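Local coordinates for catechol 2,3-dioxygenase (Rhodococcus sp., PDB 2WL9), which probably catalyses the iron-dependent extradiol ring cleavage of catechols by molecular oxygen, a step in the breakdown of aromatic hydrocarbons, at residues M28-V33 against W260-G265; D221-A226 against L250-A255; A19-A24 against D39-R44. One frame throughout, in Å; residues are numbered along the deposited sequence.

How the contacts relate
Contact 1 joins the N-terminal and C-terminal family regions. Contact 2 belongs to the second of these and contact 3 to the first. The centres of contacts 1 and 2 are about 10 Å apart, and their strands 250-255 and 261-266 are antiparallel neighbours. Glu263 of contact 1 and Tyr253 of contact 2 both belong to the iron site, and Thr251 OG1 lies 2.8 Å from Glu263 OE2. Contacts 1 and 3, about 9 Å apart between centres, share the pairing of strands 31-33 and 40-44. Contact 3 also reaches contact 2, with Tyr23 OH 3.1 Å from Ala255 O.

Contact 1 (M28-V33 against W260-G265); sequences MGMQVV and WLWEPG. With FE (Fe (III) ion), chain K.
Two methionines, Met28 and Met30, close on the benzene end of the Trp262 indole. Met28 comes in at the ring edge, near its plane, with CG 3.9 Å from Trp262 CE3. Met30 arrives from the opposite direction to the tryptophan side chain. Its methyl CE lies 3.7 Å from Trp262 CZ3, obliquely to the ring. The Met30 sulfur takes part as well. SD sits 5.0 Å from the centroid of the six-membered ring of Trp262, 67° off the ring normal, an oblique Met-aromatic contact. The Met30 chain is extended beyond CG (chi2 -170°), which carries its sulfur and methyl out to the indole. The Met28 chain instead bends at chi2 (-51°). After CG has met the tryptophan, SD and CE turn to Pro264, and SD lies 3.8 Å from Pro264 CG. The contact is buried and apolar, with no hydrogen bond across it.

Between Trp262 and Pro264, Glu263 points away from the methionines. Its OE1 binds the iron at 2.3 Å. His149 and His212 bind the same metal. The strand thus turns Trp262 and Pro264 to the methionines and Glu263 to the iron. Glu263 OE2 is held by Thr251 OG1, a second-shell bond that would help fix the carboxylate.

Strand 261-266 runs between strands 210-217 and 250-255 in its sheet. Met28 also touches Cys254 of the latter, and its carbonyl accepts a hydrogen bond from Tyr217 OH. Helix 17-24 adds Trp20, Tyr23 and Ala24 around the Trp262 side chain.

Contact 2 (D221-A226 against L250-A255); sequences DDLGYA and LTFYCA
Leu223 sends its two methyls to different residues of strand 250-255. Leu223 CD1 meets the edge of the Phe252 ring, near its plane, 3.7 Å from Phe252 CE2. Leu223 CD2 lies 3.3 Å from the carbonyl oxygen Leu250 O and 4.3 Å from Leu250 CD2. With CG anti to the backbone N (chi1 179°), the leucine chain swings out toward the strand, where its methyls part, one to Phe252 and one to Leu250.

The Phe252 and Leu223 side chains lie alongside each other, pointing opposite ways. The far end of the ring reaches the next helical turn, where Phe252 CZ is 4.4 Å from Ala226 C. Helix and strand segments run nearly parallel, at 20°, with axes 10.2 Å apart at closest approach. Tyr253, a residue of the iron site, takes no part in this interface.

Strand 210-217, helix 220-232 and strands 237-240, 250-255 and 261-266 follow the beta-alpha-beta-beta-beta order of a glyoxalase/VOC module, with the helix packed on its sheet. Leu223 also touches Pro264 and Trp266 of strand 261-266 and Tyr217 of strand 210-217. His227 and Val230 extend the packing on Phe252. Leu250 meets Leu220 of its own chain and Leu220 of a second subunit.

Contact 3 (A19-A24 against D39-R44); sequences AWRDYA and DRIYLR
Helix residues 19-24 lie against strand 40-44, and the backbones come closest at Ala24 and Leu43, whose CA atoms are 7.5 Å apart. Here the Ala24 methyl sits against both branches of the leucine. Ala24 CB is 3.5 Å from Leu43 CD1 and 3.8 Å from Leu43 CD2. Two residues back along the strand, Ile41 also points toward the helix. Ile41 CD1 lies 3.7 Å from Arg21 CG, and the two side chains cross at about a right angle. The arginine offers its aliphatic CG and CD to the isoleucine, at the exposed margin of the contact.

Strand 6-14, helix 17-24 and strands 31-33, 40-44 and 52-56 follow the beta-alpha-beta-beta-beta order of the glyoxalase-related VOC fold. Strand 40-44 lies between strands 31-33 and 52-56, antiparallel to both.

At the start of the strand, away from the helix contact, Asp39 and Arg40 pair. Arg40 grips the carboxylate side-on, with NE 2.9 Å from Asp39 OD1 and NH2 3.0 Å from Asp39 OD2. The hydrogen bond from NE to OD1 is nearly straight (N-H...O 171°), though OD1 is met from above the carboxylate plane. Arg40 NH1 forms a further salt bridge with Glu99.

Contact 1 (M28-V33 against W260-G265)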
loop_
_atom_site.group_PDB
_atom_site.type_symbol
_atom_site.label_atom_id
_atom_site.label_comp_id
_atom_site.label_asym_id
_atom_site.label_seq_id
_atom_site.Cartn_x
_atom_site.Cartn_y
_atom_site.Cartn_z
ATOM N N MET C 28 2.939 8.639 35.829
ATOM C CA MET C 28 3.543 8.179 34.577
ATOM C C MET C 28 2.716 7.127 33.839
ATOM O O MET C 28 2.775 7.042 32.614
ATOM C CB MET C 28 4.996 7.714 34.789
ATOM C CG MET C 28 5.952 8.819 35.293
ATOM S SD MET C 28 5.900 10.347 34.323
ATOM C CE MET C 28 6.807 11.470 35.385
ATOM N N GLY C 29 1.935 6.343 34.571
ATOM C CA GLY C 29 1.027 5.377 33.936
ATOM C C GLY C 29 1.546 3.951 33.942
ATOM O O GLY C 29 0.917 3.045 33.385
ATOM N N MET C 30 2.695 3.742 34.573
ATOM C CA MET C 30 3.233 2.387 34.727
ATOM C C MET C 30 2.322 1.545 35.609
ATOM O O MET C 30 1.495 2.077 36.342
ATOM C CB MET C 30 4.644 2.427 35.306
ATOM C CG MET C 30 5.612 3.121 34.384
ATOM S SD MET C 30 7.324 2.961 34.871
ATOM C CE MET C 30 8.064 3.854 33.509
ATOM N N GLN C 31 2.464 0.232 35.511
ATOM C CA GLN C 31 1.674 -0.681 36.319
ATOM C C GLN C 31 2.510 -1.203 37.472
ATOM O O GLN C 31 3.602 -1.726 37.263
ATOM C CB GLN C 31 1.166 -1.854 35.477
ATOM C CG GLN C 31 0.238 -2.789 36.245
ATOM C CD GLN C 31 -0.295 -3.922 35.398
ATOM O OE1 GLN C 31 0.054 -4.057 34.227
ATOM N NE2 GLN C 31 -1.141 -4.752 35.995
ATOM N N VAL C 32 1.997 -1.051 38.688
ATOM C CA VAL C 32 2.662 -1.605 39.863
ATOM C C VAL C 32 2.361 -3.101 39.941
ATOM O O VAL C 32 1.200 -3.522 39.846
ATOM C CB VAL C 32 2.229 -0.899 41.180
ATOM C CG1 VAL C 32 2.801 -1.610 42.384
ATOM C CG2 VAL C 32 2.673 0.567 41.185
ATOM N N VAL C 33 3.421 -3.885 40.111
ATOM C CA VAL C 33 3.332 -5.338 40.236
ATOM C C VAL C 33 3.978 -5.763 41.561
ATOM O O VAL C 33 5.174 -5.560 41.769
ATOM C CB VAL C 33 4.010 -6.047 39.037
ATOM C CG1 VAL C 33 3.985 -7.566 39.210
ATOM C CG2 VAL C 33 3.338 -5.646 37.719
ATOM N N TRP C 260 16.858 11.935 41.293
ATOM C CA TRP C 260 17.356 12.040 39.916
ATOM C C TRP C 260 16.189 12.253 38.945
ATOM O O TRP C 260 15.062 12.496 39.388
ATOM C CB TRP C 260 18.284 10.868 39.522
ATOM C CG TRP C 260 17.755 9.472 39.742
ATOM C CD1 TRP C 260 17.706 8.787 40.925
ATOM C CD2 TRP C 260 17.266 8.571 38.741
ATOM N NE1 TRP C 260 17.181 7.531 40.726
ATOM C CE2 TRP C 260 16.904 7.373 39.395
ATOM C CE3 TRP C 260 17.081 8.668 37.354
ATOM C CZ2 TRP C 260 16.368 6.272 38.707
ATOM C CZ3 TRP C 260 16.547 7.574 36.674
ATOM C CH2 TRP C 260 16.199 6.395 37.354
ATOM N N LEU C 261 16.454 12.174 37.642
ATOM C CA LEU C 261 15.486 12.638 36.644
ATOM C C LEU C 261 14.835 11.559 35.793
ATOM O O LEU C 261 15.487 10.616 35.360
ATOM C CB LEU C 261 16.135 13.661 35.708
ATOM C CG LEU C 261 16.692 14.948 36.312
ATOM C CD1 LEU C 261 17.391 15.729 35.225
ATOM C CD2 LEU C 261 15.574 15.766 36.907
ATOM N N TRP C 262 13.537 11.721 35.553
ATOM C CA TRP C 262 12.857 10.991 34.488
ATOM C C TRP C 262 12.471 11.960 33.375
ATOM O O TRP C 262 12.113 13.111 33.637
ATOM C CB TRP C 262 11.625 10.259 35.020
ATOM C CG TRP C 262 11.931 8.923 35.620
ATOM C CD1 TRP C 262 13.140 8.489 36.095
ATOM C CD2 TRP C 262 11.004 7.851 35.846
ATOM N NE1 TRP C 262 13.027 7.209 36.582
ATOM C CE2 TRP C 262 11.726 6.796 36.447
ATOM C CE3 TRP C 262 9.633 7.681 35.596
ATOM C CZ2 TRP C 262 11.127 5.582 36.804
ATOM C CZ3 TRP C 262 9.032 6.467 35.957
ATOM C CH2 TRP C 262 9.784 5.435 36.548
ATOM N N GLU C 263 12.541 11.475 32.141
ATOM C CA GLU C 263 12.291 12.282 30.965
ATOM C C GLU C 263 11.153 11.661 30.142
ATOM O O GLU C 263 11.408 10.891 29.221
ATOM C CB GLU C 263 13.584 12.401 30.143
ATOM C CG GLU C 263 13.514 13.338 28.934
ATOM C CD GLU C 263 14.557 13.005 27.867
ATOM O OE1 GLU C 263 15.452 12.169 28.123
ATOM O OE2 GLU C 263 14.496 13.591 26.773
ATOM N N PRO C 264 9.890 11.984 30.488
ATOM C CA PRO C 264 8.755 11.518 29.695
ATOM C C PRO C 264 8.797 12.142 28.306
ATOM O O PRO C 264 9.087 13.331 28.173
ATOM C CB PRO C 264 7.544 12.043 30.473
ATOM C CG PRO C 264 8.050 12.261 31.857
ATOM C CD PRO C 264 9.445 12.735 31.675
ATOM N N GLY C 265 8.511 11.347 27.286
ATOM C CA GLY C 265 8.616 11.830 25.910
ATOM C C GLY C 265 7.651 11.206 24.928
ATOM O O GLY C 265 6.869 10.319 25.285
HETATM FE FE FE K . 17.533 11.931 27.155
#

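Contact 2 (D221-A226 against L250-A255)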
loop_
_atom_site.group_PDB
_atom_site.type_symbol
_atom_site.label_atom_id
_atom_site.label_comp_id
_atom_site.label_asym_id
_atom_site.label_seq_id
_atom_site.Cartn_x
_atom_site.Cartn_y
_atom_site.Cartn_z
ATOM N N ASP C 221 -1.018 12.794 23.821
ATOM C CA ASP C 221 -1.928 13.202 24.891
ATOM C C ASP C 221 -1.575 12.645 26.272
ATOM O O ASP C 221 -1.938 13.235 27.294
ATOM C CB ASP C 221 -3.369 12.876 24.499
ATOM C CG ASP C 221 -3.840 13.715 23.323
ATOM O OD1 ASP C 221 -3.181 14.725 23.030
ATOM O OD2 ASP C 221 -4.849 13.370 22.690
ATOM N N ASP C 222 -0.864 11.517 26.289
ATOM C CA ASP C 222 -0.333 10.943 27.525
ATOM C C ASP C 222 0.833 11.744 28.083
ATOM O O ASP C 222 1.007 11.827 29.300
ATOM C CB ASP C 222 0.063 9.481 27.310
ATOM C CG ASP C 222 -1.129 8.545 27.398
ATOM O OD1 ASP C 222 -2.019 8.815 28.231
ATOM O OD2 ASP C 222 -1.181 7.553 26.638
ATOM N N LEU C 223 1.635 12.320 27.195
ATOM C CA LEU C 223 2.696 13.234 27.605
ATOM C C LEU C 223 2.090 14.487 28.226
ATOM O O LEU C 223 2.543 14.942 29.278
ATOM C CB LEU C 223 3.600 13.592 26.423
ATOM C CG LEU C 223 4.750 14.572 26.671
ATOM C CD1 LEU C 223 5.786 14.000 27.638
ATOM C CD2 LEU C 223 5.400 14.957 25.355
ATOM N N GLY C 224 1.054 15.019 27.578
ATOM C CA GLY C 224 0.327 16.184 28.078
ATOM C C GLY C 224 -0.298 15.928 29.438
ATOM O O GLY C 224 -0.228 16.773 30.326
ATOM N N TYR C 225 -0.902 14.751 29.586
ATOM C CA TYR C 225 -1.488 14.294 30.843
ATOM C C TYR C 225 -0.437 14.227 31.959
ATOM O O TYR C 225 -0.651 14.768 33.047
ATOM C CB TYR C 225 -2.140 12.927 30.622
ATOM C CG TYR C 225 -2.987 12.386 31.753
ATOM C CD1 TYR C 225 -4.372 12.285 31.617
ATOM C CD2 TYR C 225 -2.409 11.922 32.934
ATOM C CE1 TYR C 225 -5.161 11.770 32.631
ATOM C CE2 TYR C 225 -3.196 11.402 33.964
ATOM C CZ TYR C 225 -4.569 11.335 33.804
ATOM O OH TYR C 225 -5.361 10.829 34.806
ATOM N N ALA C 226 0.688 13.565 31.682
ATOM C CA ALA C 226 1.790 13.452 32.645
ATOM C C ALA C 226 2.405 14.811 32.982
ATOM O O ALA C 226 2.684 15.096 34.152
ATOM C CB ALA C 226 2.857 12.486 32.135
ATOM N N LEU C 250 9.815 14.945 21.549
ATOM C CA LEU C 250 9.219 15.987 22.390
ATOM C C LEU C 250 9.197 15.529 23.842
ATOM O O LEU C 250 8.446 14.617 24.193
ATOM C CB LEU C 250 7.803 16.328 21.918
ATOM C CG LEU C 250 7.202 17.623 22.468
ATOM C CD1 LEU C 250 7.978 18.832 21.950
ATOM C CD2 LEU C 250 5.735 17.733 22.085
ATOM N N THR C 251 10.017 16.159 24.685
ATOM C CA THR C 251 10.240 15.658 26.051
ATOM C C THR C 251 10.423 16.767 27.078
ATOM O O THR C 251 10.771 17.888 26.731
ATOM C CB THR C 251 11.509 14.764 26.153
ATOM O OG1 THR C 251 12.685 15.590 26.197
ATOM C CG2 THR C 251 11.628 13.759 25.006
ATOM N N PHE C 252 10.189 16.442 28.348
ATOM C CA PHE C 252 10.618 17.299 29.445
ATOM C C PHE C 252 11.375 16.452 30.470
ATOM O O PHE C 252 11.306 15.224 30.425
ATOM C CB PHE C 252 9.439 18.070 30.061
ATOM C CG PHE C 252 8.461 17.214 30.807
ATOM C CD1 PHE C 252 8.503 17.149 32.198
ATOM C CD2 PHE C 252 7.481 16.490 30.133
ATOM C CE1 PHE C 252 7.596 16.369 32.899
ATOM C CE2 PHE C 252 6.568 15.705 30.833
ATOM C CZ PHE C 252 6.629 15.647 32.220
ATOM N N TYR C 253 12.116 17.108 31.360
ATOM C CA TYR C 253 12.898 16.428 32.391
ATOM C C TYR C 253 12.415 16.869 33.767
ATOM O O TYR C 253 12.423 18.067 34.068
ATOM C CB TYR C 253 14.381 16.790 32.267
ATOM C CG TYR C 253 15.116 16.229 31.066
ATOM C CD1 TYR C 253 16.039 15.196 31.222
ATOM C CD2 TYR C 253 14.925 16.756 29.786
ATOM C CE1 TYR C 253 16.743 14.680 30.136
ATOM C CE2 TYR C 253 15.629 16.246 28.683
ATOM C CZ TYR C 253 16.544 15.207 28.872
ATOM O OH TYR C 253 17.253 14.675 27.810
ATOM N N CYS C 254 12.024 15.908 34.604
ATOM C CA CYS C 254 11.484 16.201 35.932
ATOM C C CYS C 254 12.067 15.291 37.013
ATOM O O CYS C 254 12.553 14.200 36.714
ATOM C CB CYS C 254 9.951 16.118 35.933
ATOM S SG CYS C 254 9.234 14.461 35.700
ATOM N N ALA C 255 12.007 15.748 38.264
ATOM C CA ALA C 255 12.532 14.993 39.411
ATOM C C ALA C 255 11.706 13.754 39.730
ATOM O O ALA C 255 10.485 13.762 39.604
ATOM C CB ALA C 255 12.613 15.886 40.645
#

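Contact 3 (A19-A24 against D39-R44)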
loop_
_atom_site.group_PDB
_atom_site.type_symbol
_atom_site.label_atom_id
_atom_site.label_comp_id
_atom_site.label_asym_id
_atom_site.label_seq_id
_atom_site.Cartn_x
_atom_site.Cartn_y
_atom_site.Cartn_z
ATOM N N ALA C 19 6.126 6.635 47.677
ATOM C CA ALA C 19 6.241 7.788 46.783
ATOM C C ALA C 19 6.437 7.352 45.331
ATOM O O ALA C 19 5.880 7.961 44.420
ATOM C CB ALA C 19 7.371 8.708 47.230
ATOM N N TRP C 20 7.219 6.290 45.135
ATOM C CA TRP C 20 7.501 5.740 43.802
ATOM C C TRP C 20 6.275 5.149 43.111
ATOM O O TRP C 20 6.099 5.317 41.900
ATOM C CB TRP C 20 8.620 4.697 43.875
ATOM C CG TRP C 20 9.969 5.286 43.651
ATOM C CD1 TRP C 20 10.905 5.582 44.599
ATOM C CD2 TRP C 20 10.535 5.665 42.394
ATOM N NE1 TRP C 20 12.024 6.115 44.008
ATOM C CE2 TRP C 20 11.823 6.182 42.655
ATOM C CE3 TRP C 20 10.077 5.623 41.070
ATOM C CZ2 TRP C 20 12.664 6.645 41.640
ATOM C CZ3 TRP C 20 10.914 6.087 40.063
ATOM C CH2 TRP C 20 12.194 6.589 40.353
ATOM N N ARG C 21 5.438 4.451 43.871
ATOM C CA ARG C 21 4.145 3.989 43.360
ATOM C C ARG C 21 3.321 5.187 42.902
ATOM O O ARG C 21 2.876 5.234 41.757
ATOM C CB ARG C 21 3.386 3.191 44.428
ATOM C CG ARG C 21 4.098 1.910 44.847
ATOM C CD ARG C 21 3.325 1.137 45.900
ATOM N NE ARG C 21 2.065 0.622 45.372
ATOM C CZ ARG C 21 1.561 -0.575 45.659
ATOM N NH1 ARG C 21 2.216 -1.409 46.458
ATOM N NH2 ARG C 21 0.407 -0.948 45.129
ATOM N N ASP C 22 3.144 6.163 43.792
ATOM C CA ASP C 22 2.398 7.391 43.479
ATOM C C ASP C 22 2.913 8.062 42.208
ATOM O O ASP C 22 2.132 8.543 41.387
ATOM C CB ASP C 22 2.480 8.382 44.648
ATOM C CG ASP C 22 1.573 8.006 45.816
ATOM O OD1 ASP C 22 1.075 6.860 45.879
ATOM O OD2 ASP C 22 1.370 8.875 46.688
ATOM N N TYR C 23 4.235 8.061 42.047
ATOM C CA TYR C 23 4.898 8.755 40.959
ATOM C C TYR C 23 4.864 7.962 39.655
ATOM O O TYR C 23 4.350 8.448 38.646
ATOM C CB TYR C 23 6.334 9.067 41.370
ATOM C CG TYR C 23 7.200 9.741 40.330
ATOM C CD1 TYR C 23 7.243 11.131 40.230
ATOM C CD2 TYR C 23 8.020 8.992 39.481
ATOM C CE1 TYR C 23 8.062 11.760 39.296
ATOM C CE2 TYR C 23 8.846 9.617 38.544
ATOM C CZ TYR C 23 8.861 11.001 38.460
ATOM O OH TYR C 23 9.676 11.630 37.534
ATOM N N ALA C 24 5.401 6.743 39.680
ATOM C CA ALA C 24 5.547 5.949 38.458
ATOM C C ALA C 24 4.221 5.406 37.921
ATOM O O ALA C 24 4.040 5.306 36.707
ATOM C CB ALA C 24 6.537 4.824 38.672
ATOM N N ASP C 39 10.917 -7.276 50.056
ATOM C CA ASP C 39 11.924 -6.235 49.862
ATOM C C ASP C 39 11.859 -5.490 48.532
ATOM O O ASP C 39 12.654 -4.582 48.298
ATOM C CB ASP C 39 13.337 -6.805 50.070
ATOM C CG ASP C 39 13.727 -7.847 49.019
ATOM O OD1 ASP C 39 12.855 -8.333 48.263
ATOM O OD2 ASP C 39 14.928 -8.180 48.954
ATOM N N ARG C 40 10.922 -5.868 47.670
ATOM C CA ARG C 40 10.875 -5.305 46.325
ATOM C C ARG C 40 9.489 -5.333 45.694
ATOM O O ARG C 40 8.652 -6.167 46.034
ATOM C CB ARG C 40 11.889 -6.010 45.419
ATOM C CG ARG C 40 11.521 -7.435 45.038
ATOM C CD ARG C 40 12.714 -8.156 44.439
ATOM N NE ARG C 40 13.669 -8.536 45.476
ATOM C CZ ARG C 40 14.856 -9.085 45.238
ATOM N NH1 ARG C 40 15.248 -9.322 43.988
ATOM N NH2 ARG C 40 15.649 -9.394 46.253
ATOM N N ILE C 41 9.263 -4.393 44.783
ATOM C CA ILE C 41 8.106 -4.415 43.896
ATOM C C ILE C 41 8.596 -4.095 42.485
ATOM O O ILE C 41 9.796 -3.856 42.282
ATOM C CB ILE C 41 6.992 -3.431 44.350
ATOM C CG1 ILE C 41 7.515 -1.994 44.403
ATOM C CG2 ILE C 41 6.388 -3.870 45.689
ATOM C CD1 ILE C 41 6.425 -0.944 44.480
ATOM N N TYR C 42 7.688 -4.111 41.514
ATOM C CA TYR C 42 8.071 -3.928 40.112
ATOM C C TYR C 42 7.208 -2.889 39.407
ATOM O O TYR C 42 6.046 -2.677 39.757
ATOM C CB TYR C 42 7.984 -5.246 39.328
ATOM C CG TYR C 42 8.704 -6.420 39.956
ATOM C CD1 TYR C 42 9.972 -6.807 39.523
ATOM C CD2 TYR C 42 8.105 -7.146 40.986
ATOM C CE1 TYR C 42 10.632 -7.882 40.113
ATOM C CE2 TYR C 42 8.747 -8.208 41.579
ATOM C CZ TYR C 42 10.005 -8.577 41.141
ATOM O OH TYR C 42 10.621 -9.640 41.746
ATOM N N LEU C 43 7.786 -2.255 38.394
ATOM C CA LEU C 43 7.017 -1.364 37.540
ATOM C C LEU C 43 6.948 -1.978 36.154
ATOM O O LEU C 43 7.959 -2.335 35.572
ATOM C CB LEU C 43 7.638 0.036 37.502
ATOM C CG LEU C 43 7.761 0.773 38.842
ATOM C CD1 LEU C 43 8.653 2.017 38.698
ATOM C CD2 LEU C 43 6.402 1.143 39.421
ATOM N N ARG C 44 5.736 -2.103 35.641
ATOM C CA ARG C 44 5.488 -2.764 34.365
ATOM C C ARG C 44 5.059 -1.719 33.338
ATOM O O ARG C 44 4.299 -0.805 33.664
ATOM C CB ARG C 44 4.402 -3.821 34.583
ATOM C CG ARG C 44 3.943 -4.554 33.355
ATOM C CD ARG C 44 2.886 -5.576 33.722
ATOM N NE ARG C 44 2.720 -6.566 32.664
ATOM C CZ ARG C 44 1.572 -7.149 32.340
ATOM N NH1 ARG C 44 0.446 -6.830 32.971
ATOM N NH2 ARG C 44 1.550 -8.032 31.355
#